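Local coordinates for mitochondrial association factor 1 (Toxoplasma gondii, PDB 6BXS), which belongs to a family linked to recruitment of host mitochondria by the parasite, and has a macro-domain fold related to ADP-ribose-binding modules, at residues R12-C15 and L16-N20; I70-E73 and A74-R78; L98-A101 and E102-P105; G226-G229 and L230-G234. All coordinates share one frame; numbering follows the deposited sequence.

Contact 1 (R12-C15 and L16-N20)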
loop_
_atom_site.group_PDB
_atom_site.type_symbol
_atom_site.label_atom_id
_atom_site.label_comp_id
_atom_site.label_asym_id
_atom_site.label_seq_id
_atom_site.Cartn_x
_atom_site.Cartn_y
_atom_site.Cartn_z
ATOM N N ARG A 12 -18.616 2.030 -10.662
ATOM C CA ARG A 12 -18.588 0.600 -10.939
ATOM C C ARG A 12 -17.785 0.308 -12.198
ATOM O O ARG A 12 -17.886 1.031 -13.188
ATOM C CB ARG A 12 -20.006 0.053 -11.086
ATOM C CG ARG A 12 -20.066 -1.441 -11.355
ATOM C CD ARG A 12 -21.402 -2.015 -10.920
ATOM N NE ARG A 12 -21.548 -1.975 -9.467
ATOM C CZ ARG A 12 -22.711 -1.984 -8.823
ATOM N NH1 ARG A 12 -23.854 -2.027 -9.494
ATOM N NH2 ARG A 12 -22.730 -1.945 -7.498
ATOM N N PHE A 13 -16.991 -0.758 -12.151
ATOM C CA PHE A 13 -16.097 -1.109 -13.246
ATOM C C PHE A 13 -16.332 -2.535 -13.716
ATOM O O PHE A 13 -16.072 -3.490 -12.986
ATOM C CB PHE A 13 -14.642 -0.932 -12.813
ATOM C CG PHE A 13 -14.246 0.499 -12.614
ATOM C CD1 PHE A 13 -14.483 1.136 -11.408
ATOM C CD2 PHE A 13 -13.645 1.211 -13.638
ATOM C CE1 PHE A 13 -14.123 2.456 -11.226
ATOM C CE2 PHE A 13 -13.283 2.529 -13.460
ATOM C CZ PHE A 13 -13.523 3.153 -12.254
ATOM N N THR A 14 -16.828 -2.672 -14.940
ATOM C CA THR A 14 -17.079 -3.985 -15.510
ATOM C C THR A 14 -15.762 -4.658 -15.886
ATOM O O THR A 14 -15.694 -5.882 -16.000
ATOM C CB THR A 14 -17.993 -3.904 -16.749
ATOM O OG1 THR A 14 -18.359 -5.224 -17.167
ATOM C CG2 THR A 14 -17.298 -3.188 -17.892
ATOM N N CYS A 15 -14.718 -3.858 -16.082
ATOM C CA CYS A 15 -13.391 -4.398 -16.361
ATOM C C CYS A 15 -12.770 -4.995 -15.099
ATOM O O CYS A 15 -11.744 -5.673 -15.167
ATOM C CB CYS A 15 -12.473 -3.318 -16.940
ATOM S SG CYS A 15 -11.975 -2.030 -15.769
ATOM N N LEU A 16 -13.398 -4.735 -13.953
ATOM C CA LEU A 16 -12.954 -5.283 -12.673
ATOM C C LEU A 16 -14.013 -6.206 -12.074
ATOM O O LEU A 16 -14.166 -6.281 -10.853
ATOM C CB LEU A 16 -12.633 -4.158 -11.686
ATOM C CG LEU A 16 -11.607 -3.114 -12.136
ATOM C CD1 LEU A 16 -11.419 -2.061 -11.054
ATOM C CD2 LEU A 16 -10.278 -3.763 -12.486
ATOM N N GLY A 17 -14.744 -6.905 -12.935
ATOM C CA GLY A 17 -15.771 -7.827 -12.485
ATOM C C GLY A 17 -16.932 -7.118 -11.813
ATOM O O GLY A 17 -17.510 -7.631 -10.854
ATOM N N ASP A 18 -17.263 -5.932 -12.316
ATOM C CA ASP A 18 -18.395 -5.150 -11.821
ATOM C C ASP A 18 -18.226 -4.742 -10.359
ATOM O O ASP A 18 -19.194 -4.714 -9.601
ATOM C CB ASP A 18 -19.705 -5.930 -11.987
ATOM C CG ASP A 18 -19.965 -6.336 -13.422
ATOM O OD1 ASP A 18 -19.774 -5.493 -14.322
ATOM O OD2 ASP A 18 -20.362 -7.497 -13.651
ATOM N N ARG A 19 -16.997 -4.419 -9.970
ATOM C CA ARG A 19 -16.722 -3.947 -8.618
ATOM C C ARG A 19 -16.872 -2.433 -8.520
ATOM O O ARG A 19 -16.566 -1.711 -9.470
ATOM C CB ARG A 19 -15.310 -4.351 -8.182
ATOM C CG ARG A 19 -15.171 -5.813 -7.798
ATOM C CD ARG A 19 -13.717 -6.191 -7.561
ATOM N NE ARG A 19 -13.580 -7.577 -7.123
ATOM C CZ ARG A 19 -13.748 -8.633 -7.915
ATOM N NH1 ARG A 19 -14.065 -8.469 -9.192
ATOM N NH2 ARG A 19 -13.606 -9.857 -7.427
ATOM N N ASN A 20 -17.350 -1.961 -7.373
ATOM C CA ASN A 20 -17.314 -0.538 -7.061
ATOM C C ASN A 20 -15.942 -0.140 -6.534
ATOM O O ASN A 20 -15.401 -0.793 -5.641
ATOM C CB ASN A 20 -18.385 -0.176 -6.028
ATOM C CG ASN A 20 -19.754 0.029 -6.646
ATOM O OD1 ASN A 20 -19.886 0.231 -7.853
ATOM N ND2 ASN A 20 -20.785 -0.003 -5.810
#

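Contact 2 (I70-E73 and A74-R78)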
loop_
_atom_site.group_PDB
_atom_site.type_symbol
_atom_site.label_atom_id
_atom_site.label_comp_id
_atom_site.label_asym_id
_atom_site.label_seq_id
_atom_site.Cartn_x
_atom_site.Cartn_y
_atom_site.Cartn_z
ATOM N N ILE A 70 1.598 7.611 13.335
ATOM C CA ILE A 70 1.982 6.574 14.287
ATOM C C ILE A 70 2.635 7.182 15.525
ATOM O O ILE A 70 2.348 6.780 16.652
ATOM C CB ILE A 70 2.948 5.557 13.640
ATOM C CG1 ILE A 70 2.193 4.699 12.619
ATOM C CG2 ILE A 70 3.601 4.671 14.703
ATOM C CD1 ILE A 70 3.071 3.752 11.822
ATOM N N ILE A 71 3.525 8.144 15.307
ATOM C CA ILE A 71 4.247 8.779 16.404
ATOM C C ILE A 71 3.302 9.603 17.279
ATOM O O ILE A 71 3.400 9.566 18.505
ATOM C CB ILE A 71 5.387 9.674 15.876
ATOM C CG1 ILE A 71 6.480 8.809 15.241
ATOM C CG2 ILE A 71 5.991 10.507 17.002
ATOM C CD1 ILE A 71 7.471 9.580 14.386
ATOM N N GLU A 72 2.396 10.349 16.650
ATOM C CA GLU A 72 1.452 11.179 17.394
ATOM C C GLU A 72 0.584 10.325 18.312
ATOM O O GLU A 72 0.364 10.669 19.471
ATOM C CB GLU A 72 0.561 11.980 16.442
ATOM C CG GLU A 72 -0.190 13.122 17.128
ATOM C CD GLU A 72 -1.548 13.420 16.508
ATOM O OE1 GLU A 72 -2.229 12.478 16.049
ATOM O OE2 GLU A 72 -1.937 14.606 16.487
ATOM N N GLU A 73 0.089 9.210 17.784
ATOM C CA GLU A 73 -0.758 8.313 18.558
ATOM C C GLU A 73 0.037 7.648 19.678
ATOM O O GLU A 73 -0.495 7.384 20.756
ATOM C CB GLU A 73 -1.384 7.253 17.649
ATOM C CG GLU A 73 -2.426 6.384 18.334
ATOM C CD GLU A 73 -3.649 7.169 18.776
ATOM O OE1 GLU A 73 -4.000 8.162 18.102
ATOM O OE2 GLU A 73 -4.258 6.793 19.799
ATOM N N ALA A 74 1.314 7.380 19.419
ATOM C CA ALA A 74 2.192 6.794 20.427
ATOM C C ALA A 74 2.381 7.752 21.599
ATOM O O ALA A 74 2.299 7.348 22.759
ATOM C CB ALA A 74 3.541 6.433 19.816
ATOM N N ARG A 75 2.636 9.019 21.287
ATOM C CA ARG A 75 2.827 10.039 22.314
ATOM C C ARG A 75 1.532 10.253 23.087
ATOM O O ARG A 75 1.541 10.437 24.304
ATOM C CB ARG A 75 3.285 11.359 21.686
ATOM C CG ARG A 75 4.099 12.240 22.622
ATOM C CD ARG A 75 5.532 11.747 22.730
ATOM N NE ARG A 75 6.265 11.937 21.481
ATOM C CZ ARG A 75 7.416 11.341 21.186
ATOM N NH1 ARG A 75 7.978 10.499 22.044
ATOM N NH2 ARG A 75 8.006 11.582 20.022
ATOM N N ARG A 76 0.420 10.229 22.359
ATOM C CA ARG A 76 -0.904 10.377 22.949
ATOM C C ARG A 76 -1.155 9.298 23.999
ATOM O O ARG A 76 -1.663 9.579 25.085
ATOM C CB ARG A 76 -1.970 10.318 21.854
ATOM C CG ARG A 76 -3.390 10.539 22.333
ATOM C CD ARG A 76 -4.331 10.698 21.149
ATOM N NE ARG A 76 -4.139 11.977 20.471
ATOM C CZ ARG A 76 -4.621 12.271 19.267
ATOM N NH1 ARG A 76 -4.392 13.464 18.737
ATOM N NH2 ARG A 76 -5.326 11.375 18.588
ATOM N N ASN A 77 -0.785 8.065 23.667
ATOM C CA ASN A 77 -0.929 6.939 24.582
ATOM C C ASN A 77 0.275 6.804 25.513
ATOM O O ASN A 77 0.456 5.777 26.168
ATOM C CB ASN A 77 -1.132 5.648 23.790
ATOM C CG ASN A 77 -2.399 5.672 22.959
ATOM O OD1 ASN A 77 -3.477 5.985 23.463
ATOM N ND2 ASN A 77 -2.271 5.362 21.674
ATOM N N ARG A 78 1.091 7.853 25.555
ATOM C CA ARG A 78 2.249 7.930 26.442
ATOM C C ARG A 78 3.239 6.785 26.236
ATOM O O ARG A 78 3.408 5.931 27.104
ATOM C CB ARG A 78 1.796 7.967 27.906
ATOM C CG ARG A 78 1.137 9.278 28.322
ATOM C CD ARG A 78 2.042 10.482 28.083
ATOM N NE ARG A 78 3.451 10.177 28.345
ATOM C CZ ARG A 78 4.447 10.306 27.466
ATOM N NH1 ARG A 78 4.229 10.751 26.232
ATOM N NH2 ARG A 78 5.683 9.990 27.826
#

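Contact 3 (L98-A101 and E102-P105)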
loop_
_atom_site.group_PDB
_atom_site.type_symbol
_atom_site.label_atom_id
_atom_site.label_comp_id
_atom_site.label_asym_id
_atom_site.label_seq_id
_atom_site.Cartn_x
_atom_site.Cartn_y
_atom_site.Cartn_z
ATOM N N LEU A 98 11.508 -9.301 4.089
ATOM C CA LEU A 98 11.668 -9.363 2.641
ATOM C C LEU A 98 12.603 -10.501 2.245
ATOM O O LEU A 98 12.377 -11.177 1.240
ATOM C CB LEU A 98 12.198 -8.035 2.093
ATOM C CG LEU A 98 12.474 -8.019 0.586
ATOM C CD1 LEU A 98 11.246 -8.476 -0.211
ATOM C CD2 LEU A 98 12.921 -6.640 0.131
ATOM N N HIS A 99 13.653 -10.705 3.036
ATOM C CA HIS A 99 14.580 -11.810 2.808
ATOM C C HIS A 99 13.838 -13.139 2.871
ATOM O O HIS A 99 14.032 -14.004 2.018
ATOM C CB HIS A 99 15.720 -11.787 3.832
ATOM C CG HIS A 99 16.836 -10.856 3.473
ATOM N ND1 HIS A 99 17.399 -9.983 4.377
ATOM C CD2 HIS A 99 17.500 -10.668 2.307
ATOM C CE1 HIS A 99 18.359 -9.294 3.785
ATOM N NE2 HIS A 99 18.440 -9.691 2.527
ATOM N N ASP A 100 12.982 -13.290 3.876
ATOM C CA ASP A 100 12.154 -14.488 4.006
ATOM C C ASP A 100 11.175 -14.611 2.839
ATOM O O ASP A 100 10.976 -15.697 2.297
ATOM C CB ASP A 100 11.381 -14.474 5.328
ATOM C CG ASP A 100 12.290 -14.507 6.540
ATOM O OD1 ASP A 100 13.452 -14.945 6.407
ATOM O OD2 ASP A 100 11.836 -14.101 7.631
ATOM N N ALA A 101 10.561 -13.494 2.461
ATOM C CA ALA A 101 9.574 -13.493 1.385
ATOM C C ALA A 101 10.204 -13.909 0.060
ATOM O O ALA A 101 9.595 -14.635 -0.728
ATOM C CB ALA A 101 8.934 -12.117 1.258
ATOM N N GLU A 102 11.428 -13.448 -0.175
ATOM C CA GLU A 102 12.138 -13.733 -1.416
ATOM C C GLU A 102 12.509 -15.209 -1.534
ATOM O O GLU A 102 12.635 -15.730 -2.641
ATOM C CB GLU A 102 13.394 -12.862 -1.519
ATOM C CG GLU A 102 13.108 -11.419 -1.921
ATOM C CD GLU A 102 14.358 -10.556 -1.965
ATOM O OE1 GLU A 102 14.269 -9.404 -2.442
ATOM O OE2 GLU A 102 15.428 -11.027 -1.524
ATOM N N ARG A 103 12.684 -15.876 -0.397
ATOM C CA ARG A 103 12.942 -17.317 -0.382
ATOM C C ARG A 103 11.761 -18.089 -0.955
ATOM O O ARG A 103 11.935 -19.139 -1.576
ATOM C CB ARG A 103 13.214 -17.815 1.040
ATOM C CG ARG A 103 14.522 -17.373 1.661
ATOM C CD ARG A 103 14.505 -17.713 3.143
ATOM N NE ARG A 103 15.833 -17.988 3.688
ATOM C CZ ARG A 103 16.605 -17.096 4.308
ATOM N NH1 ARG A 103 17.791 -17.465 4.769
ATOM N NH2 ARG A 103 16.201 -15.841 4.469
ATOM N N GLN A 104 10.560 -17.562 -0.731
ATOM C CA GLN A 104 9.323 -18.232 -1.111
ATOM C C GLN A 104 8.355 -17.255 -1.764
ATOM O O GLN A 104 7.406 -16.801 -1.127
ATOM C CB GLN A 104 8.663 -18.866 0.115
ATOM C CG GLN A 104 9.436 -20.019 0.730
ATOM C CD GLN A 104 8.853 -20.447 2.062
ATOM O OE1 GLN A 104 9.124 -19.835 3.098
ATOM N NE2 GLN A 104 8.037 -21.496 2.042
ATOM N N PRO A 105 8.597 -16.916 -3.039
ATOM C CA PRO A 105 7.720 -15.974 -3.741
ATOM C C PRO A 105 6.279 -16.470 -3.819
ATOM O O PRO A 105 6.049 -17.653 -4.066
ATOM C CB PRO A 105 8.344 -15.882 -5.138
ATOM C CG PRO A 105 9.753 -16.339 -4.965
ATOM C CD PRO A 105 9.717 -17.364 -3.883
#

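Contact 4 (G226-G229 and L230-G234)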
loop_
_atom_site.group_PDB
_atom_site.type_symbol
_atom_site.label_atom_id
_atom_site.label_comp_id
_atom_site.label_asym_id
_atom_site.label_seq_id
_atom_site.Cartn_x
_atom_site.Cartn_y
_atom_site.Cartn_z
ATOM N N GLY A 226 10.331 10.847 -11.050
ATOM C CA GLY A 226 11.421 11.206 -11.937
ATOM C C GLY A 226 10.911 12.037 -13.103
ATOM O O GLY A 226 10.248 13.055 -12.903
ATOM N N ARG A 227 11.209 11.594 -14.321
ATOM C CA ARG A 227 10.793 12.301 -15.531
ATOM C C ARG A 227 9.476 11.778 -16.106
ATOM O O ARG A 227 8.947 12.341 -17.065
ATOM C CB ARG A 227 11.883 12.198 -16.603
ATOM C CG ARG A 227 12.997 13.223 -16.465
ATOM C CD ARG A 227 13.917 13.222 -17.682
ATOM N NE ARG A 227 14.871 12.114 -17.665
ATOM C CZ ARG A 227 14.640 10.901 -18.164
ATOM N NH1 ARG A 227 15.582 9.971 -18.094
ATOM N NH2 ARG A 227 13.476 10.610 -18.731
ATOM N N ARG A 228 8.947 10.708 -15.519
ATOM C CA ARG A 228 7.784 10.026 -16.083
ATOM C C ARG A 228 6.507 10.859 -15.994
ATOM O O ARG A 228 6.248 11.520 -14.989
ATOM C CB ARG A 228 7.571 8.682 -15.380
ATOM C CG ARG A 228 6.403 7.882 -15.928
ATOM C CD ARG A 228 6.390 6.458 -15.394
ATOM N NE ARG A 228 7.407 5.623 -16.029
ATOM C CZ ARG A 228 7.291 5.091 -17.243
ATOM N NH1 ARG A 228 6.201 5.306 -17.970
ATOM N NH2 ARG A 228 8.269 4.345 -17.736
ATOM N N GLY A 229 5.712 10.814 -17.060
ATOM C CA GLY A 229 4.444 11.519 -17.107
ATOM C C GLY A 229 3.388 10.810 -16.282
ATOM O O GLY A 229 3.378 9.582 -16.195
ATOM N N LEU A 230 2.494 11.583 -15.675
ATOM C CA LEU A 230 1.487 11.024 -14.783
ATOM C C LEU A 230 0.496 10.138 -15.529
ATOM O O LEU A 230 -0.026 9.180 -14.965
ATOM C CB LEU A 230 0.743 12.143 -14.051
ATOM C CG LEU A 230 1.429 12.677 -12.791
ATOM C CD1 LEU A 230 0.741 13.941 -12.298
ATOM C CD2 LEU A 230 1.443 11.620 -11.694
ATOM N N HIS A 231 0.243 10.449 -16.797
ATOM C CA HIS A 231 -0.687 9.655 -17.592
ATOM C C HIS A 231 -0.221 8.206 -17.691
ATOM O O HIS A 231 -1.011 7.277 -17.516
ATOM C CB HIS A 231 -0.853 10.242 -18.993
ATOM C CG HIS A 231 -1.631 9.362 -19.921
ATOM N ND1 HIS A 231 -1.031 8.425 -20.736
ATOM C CD2 HIS A 231 -2.961 9.265 -20.151
ATOM C CE1 HIS A 231 -1.959 7.794 -21.434
ATOM N NE2 HIS A 231 -3.139 8.285 -21.097
ATOM N N SER A 232 1.064 8.018 -17.970
ATOM C CA SER A 232 1.628 6.678 -18.101
ATOM C C SER A 232 1.534 5.906 -16.788
ATOM O O SER A 232 1.517 4.677 -16.784
ATOM C CB SER A 232 3.086 6.752 -18.554
ATOM O OG SER A 232 3.891 7.364 -17.563
ATOM N N ILE A 233 1.473 6.634 -15.677
ATOM C CA ILE A 233 1.400 6.019 -14.356
ATOM C C ILE A 233 -0.035 5.615 -14.028
ATOM O O ILE A 233 -0.269 4.588 -13.388
ATOM C CB ILE A 233 1.947 6.969 -13.272
ATOM C CG1 ILE A 233 3.438 7.220 -13.525
ATOM C CG2 ILE A 233 1.714 6.387 -11.876
ATOM C CD1 ILE A 233 4.131 8.075 -12.485
ATOM N N GLY A 234 -0.993 6.427 -14.462
ATOM C CA GLY A 234 -2.396 6.095 -14.304
ATOM C C GLY A 234 -2.747 4.826 -15.058
ATOM O O GLY A 234 -3.479 3.972 -14.556
#

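Contact 1 (R12-C15 and L16-N20)
Leu16 packs against Phe13 and Cys15 at the tight turn of the beta hairpin formed by strands 8-13 and 19-24. Its CG lies 3.8 Å from Phe13 CB, the two side chains running alongside each other in the same direction, while CD2 rests near the Cys15 carbonyl. An apolar leucine suits this buried inner side of the turn. Phe13 O also receives the Leu16 amide at 3.1 Å, from well above its carbonyl plane, and the strands close with Phe13 N bonded to Arg19 O (2.9 Å).

Arg12 works on the other face, beside Asn20. CG of Arg12 is anti to the backbone N (chi1 -179°), which carries the chain across Asn20; the guanidinium and amide planes lie 12° apart. The one bond between them, Arg12 NE to Asn20 OD1 at 3.2 Å, is weak; Arg12 NH1 pairs instead with a bound sulfate. Asp18 lies within the turn, its OD1 taking a weak bond from Thr14 OG1 (3.2 Å). Gly17 and Asp18 both take positive phi to reverse the chain, a conformation easy for glycine.

Helix 230-248 covers Leu16 through Val241 and Glu242, and helix 263-276 meets Phe13 through Met269, with Glu272 accepting the Thr14 and Cys15 amides.

Contact 2 (I70-E73 and A74-R78)
Glu73 and Arg76 form one arm of a salt-bridge network on the last turn of helix 61-76, and Glu72 forms the other. OE1 of Glu73 stands 3.5 Å from Arg76 NH2, with the carboxylate and guanidinium planes almost perpendicular at 87°. Glu72 runs alongside Arg76 and brings OE2 to 3.5 Å from NH1, but well out of the guanidinium plane, so attraction of charge rather than a directed N-H holds that pair. A long, bent arginine suits this place because one cation can serve acids three and four residues back.

Hydrogen bonds join the same acid to the helix end. Glu73 has CG anti to its backbone nitrogen (chi1 -172°) and turns at chi2, which brings the carboxylate alongside Asn77 on the flank of the last turn; there OE2 accepts Asn77 ND2 at 3.1 Å, on its anti side. Asn77 ND2 also bonds Glu155 O, its strongest polar partner. Regular helical bonds continue to Asn77 N, which reaches Glu73 O at 3.0 Å. Arg78, with positive phi, is the C-prime residue of a Schellman motif and gives its N to Arg75 O (2.9 Å).

Van der Waals contact is slight: Ile71 CG2 touches Arg75 NH2 at 3.8 Å. Ile70 and Ile71 face Leu86 of helix 83-103, while Ile70 and Ala74 pack on Leu81 and Val156 of adjoining loops.

Contact 3 (L98-A101 and E102-P105)
Leu98 and Glu102 meet one turn apart at the C-terminal end of helix 83-103, in the i to i+4 spacing of an alpha helix. The leucine is buried, and its CG touches Glu102 OE1 at 3.8 Å, so the side chains contact through a branched aliphatic carbon and one carboxylate oxygen. Glu102 is extended beyond CG, which lets its methylene groups lie against the Leu98 carbonyl while OE1 rests against the leucine branch. That same carbonyl takes Glu102 N at 2.8 Å, a regular helical bond. On the protein side Leu98 packs against Asn143 and Ala146 of neighbouring loops, a fitting place for an apolar residue.

His99 comes next, on an exposed flank. Its carbonyl accepts a weak bond from Arg103 N and lies close to the arginine's CG. Asp100 O shares the same amide, again weakly, a sign that the helical pattern is giving way to shorter turns. Asp100 and Arg103 point the same way side by side, their carboxylate and guanidinium planes 57° apart. The charged pair is electrostatic: Asp100 OD1 is 3.5 Å from Arg103 NH2, well out of the guanidinium plane.

Ala101 has just a methyl group, small enough to fit, with Asp100, against Val109 of strand 109-111. Pro105, which has no amide hydrogen to offer, follows as the chain leaves the helix, and the Ala101 carbonyl instead receives Gln104 N at 3.1 Å, from well above the carbonyl plane.

Contact 4 (G226-G229 and L230-G234)
Ser232 and Gly229 make the tight heart of this contact, where the loop after strand 213-216 enters helix 230-248. Ser232 OG gives its hydrogen to Gly229 O at 2.7 Å, and the Ser232 amide adds a weak bond to the same oxygen. The serine hydroxyl sits between its own backbone nitrogen and carbonyl carbon (chi1 65°), which turns it back toward the loop. There it also accepts Arg228 NH1 at 3.1 Å, approached nearly in the guanidinium plane and with a fairly straight N-H (159°). A serine suits the spot, since its one small hydroxyl both donates and accepts.

Arg228 is buried, and its aliphatic part works as well as its charge. CG passes 3.0 Å from Ser232 OG, and CD lies 3.6 Å from Ile233 CG1, the two chains meeting at a slant. The guanidinium is satisfied further by Gly175 O, Ala177 O and a salt bridge to Asp179, and it makes a cation-pi contact with Tyr182; such dense pairing would be expected to fix its rotation.

The outward side is looser. His231 lies exposed near a bound sulfate and hardly meets the loop, while Gly229 itself is exposed though its carbonyl is gripped.

Ile233 leans on Tyr182 and Tyr186 of helix 179-202, and Leu230 reaches Thr263 of helix 263-276, so the helix start packs on both helices.

How the contacts relate
All four contacts are local features at turns or helix ends, spread round the periphery of one macro-domain chain built on a mixed sheet. Along the sequence they come in series: the hairpin of contact 1, the ends of the consecutive helices 61-76 and 83-103 in contacts 2 and 3, then the start of helix 230-248 in contact 4. Contacts 1 and 4 come closest, nearest atoms about 10 Å apart: contact 1 packs on helix 230-248, whose start is contact 4, and both touch helix 263-276. Contacts 1 and 2 lie on opposite sides of the chain's centre, their centres 39 Å apart. Contact 1 joins strands 8-13 and 19-24 at one edge of the sheet, whereas contact 3 packs on strand 109-111 at the other. None touches another, so each shapes its own turn or helix end around the shared sheet.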